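Apoptosis regulator ced-9 (Caenorhabditis elegans, PDB 1OHU) restrains programmed cell death by sequestering the cell-death activator CED-4, which is released when EGL-1 binds and inhibits it. Local coordinates at residues A[55-58]-A[63-66]. The protein carries 3 engineered substitutions. Residues are numbered along the deposited sequence; the frame is centred on the assembly and turned at random.
Sequences IFEK and NFET
With CG of Phe56 turned anti to its main-chain nitrogen (chi1 -169°), the ring reaches along helix 44-71 to the ring of Phe64, whose own first torsion of -96° departs from a staggered value. Both residues belong to this one helix of the all-helical Bcl-2 fold, in a region that in relatives borders the groove for BH3 peptides. The helix does not run straight here: the CA atoms of Glu57 and Phe64, seven residues apart, lie just 7.3 Å from each other, clearly closer than two turns of a regular alpha helix would hold them. The bend lets Phe64 point back at the preceding turns and cover the inside of the curve.

The two side chains cross at roughly a right angle, yet their rings are inclined by only 32°, with centroids 5.7 Å apart. The inclined rings touch through Phe56 CD2 and CE2 and Phe64 CZ and CE1, a van der Waals contact without hydrogen bonds across it. Glu57, extended beyond a CG that is likewise anti to its nitrogen, gives Phe64 its second neighbour. Its methylene CG lies 4.0 Å from Phe64 CD2, and its CA is 4.1 Å from Phe64 CE2, so both the side chain and the backbone of Glu57 border the ring.

The carboxylate of Glu57 is held by a salt bridge from OE1 to Arg24 of helix 13-27, while Glu65 pairs with Lys117; these counterions probably ease any repulsion between the two acids. Helix 101-118 completes the surroundings of the buried Phe64, Phe110 meeting it edge-to-face and Phe113 obliquely. Within the bend itself, Phe56 CE2 touches two ring carbons at once, lying 3.6 Å from both CZ and CE1 of Phe64.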
loop_
_atom_site.group_PDB
_atom_site.type_symbol
_atom_site.label_atom_id
_atom_site.label_comp_id
_atom_site.label_asym_id
_atom_site.label_seq_id
_atom_site.Cartn_x
_atom_site.Cartn_y
_atom_site.Cartn_z
ATOM N N ILE A 55 -8.516 -6.559 2.500
ATOM C CA ILE A 55 -8.996 -7.682 1.708
ATOM C C ILE A 55 -7.828 -8.364 1.001
ATOM O O ILE A 55 -7.716 -9.590 1.014
ATOM C CB ILE A 55 -10.005 -7.225 0.635
ATOM C CG1 ILE A 55 -11.266 -6.680 1.302
ATOM C CG2 ILE A 55 -10.350 -8.385 -0.287
ATOM C CD1 ILE A 55 -12.317 -6.235 0.311
ATOM N N PHE A 56 -6.955 -7.569 0.395
ATOM C CA PHE A 56 -5.815 -8.117 -0.328
ATOM C C PHE A 56 -4.890 -8.902 0.594
ATOM O O PHE A 56 -4.425 -9.984 0.236
ATOM C CB PHE A 56 -5.017 -7.001 -1.000
ATOM C CG PHE A 56 -3.993 -7.494 -1.980
ATOM C CD1 PHE A 56 -4.187 -7.333 -3.343
ATOM C CD2 PHE A 56 -2.838 -8.131 -1.542
ATOM C CE1 PHE A 56 -3.241 -7.799 -4.256
ATOM C CE2 PHE A 56 -1.891 -8.600 -2.443
ATOM C CZ PHE A 56 -2.090 -8.436 -3.799
ATOM N N GLU A 57 -4.619 -8.355 1.775
ATOM C CA GLU A 57 -3.736 -9.025 2.717
ATOM C C GLU A 57 -4.296 -10.380 3.103
ATOM O O GLU A 57 -3.568 -11.371 3.126
ATOM C CB GLU A 57 -3.542 -8.200 3.992
ATOM C CG GLU A 57 -2.544 -8.850 4.952
ATOM C CD GLU A 57 -2.357 -8.069 6.247
ATOM O OE1 GLU A 57 -2.336 -6.817 6.207
ATOM O OE2 GLU A 57 -2.216 -8.715 7.303
ATOM N N LYS A 58 -5.587 -10.418 3.416
ATOM C CA LYS A 58 -6.230 -11.666 3.808
ATOM C C LYS A 58 -6.124 -12.717 2.718
ATOM O O LYS A 58 -6.001 -13.901 3.007
ATOM C CB LYS A 58 -7.703 -11.431 4.162
ATOM C CG LYS A 58 -7.909 -10.661 5.457
ATOM C CD LYS A 58 -9.363 -10.703 5.928
ATOM C CE LYS A 58 -9.489 -10.100 7.327
ATOM N NZ LYS A 58 -10.814 -10.365 7.969
ATOM N N ASN A 63 1.804 -15.491 1.115
ATOM C CA ASN A 63 2.855 -14.990 0.251
ATOM C C ASN A 63 3.425 -13.715 0.851
ATOM O O ASN A 63 4.596 -13.389 0.651
ATOM C CB ASN A 63 2.334 -14.746 -1.167
ATOM C CG ASN A 63 2.390 -16.002 -2.018
ATOM O OD1 ASN A 63 2.248 -15.956 -3.245
ATOM N ND2 ASN A 63 2.602 -17.143 -1.366
ATOM N N PHE A 64 2.597 -13.005 1.608
ATOM C CA PHE A 64 3.041 -11.783 2.259
ATOM C C PHE A 64 4.083 -12.102 3.318
ATOM O O PHE A 64 5.059 -11.375 3.466
ATOM C CB PHE A 64 1.856 -11.048 2.885
ATOM C CG PHE A 64 1.291 -9.961 2.014
ATOM C CD1 PHE A 64 1.429 -10.019 0.629
ATOM C CD2 PHE A 64 0.622 -8.875 2.578
ATOM C CE1 PHE A 64 0.913 -9.007 -0.184
ATOM C CE2 PHE A 64 0.100 -7.857 1.775
ATOM C CZ PHE A 64 0.248 -7.922 0.393
ATOM N N GLU A 65 3.886 -13.195 4.049
ATOM C CA GLU A 65 4.843 -13.570 5.085
ATOM C C GLU A 65 6.210 -13.817 4.457
ATOM O O GLU A 65 7.241 -13.382 4.985
ATOM C CB GLU A 65 4.379 -14.829 5.830
ATOM C CG GLU A 65 3.205 -14.628 6.795
ATOM C CD GLU A 65 3.458 -13.557 7.864
ATOM O OE1 GLU A 65 4.630 -13.299 8.215
ATOM O OE2 GLU A 65 2.472 -12.977 8.372
ATOM N N THR A 66 6.208 -14.506 3.318
ATOM C CA THR A 66 7.440 -14.825 2.598
ATOM C C THR A 66 8.173 -13.588 2.100
ATOM O O THR A 66 9.365 -13.418 2.353
ATOM C CB THR A 66 7.156 -15.729 1.384
ATOM O OG1 THR A 66 6.722 -17.014 1.844
ATOM C CG2 THR A 66 8.408 -15.886 0.521
#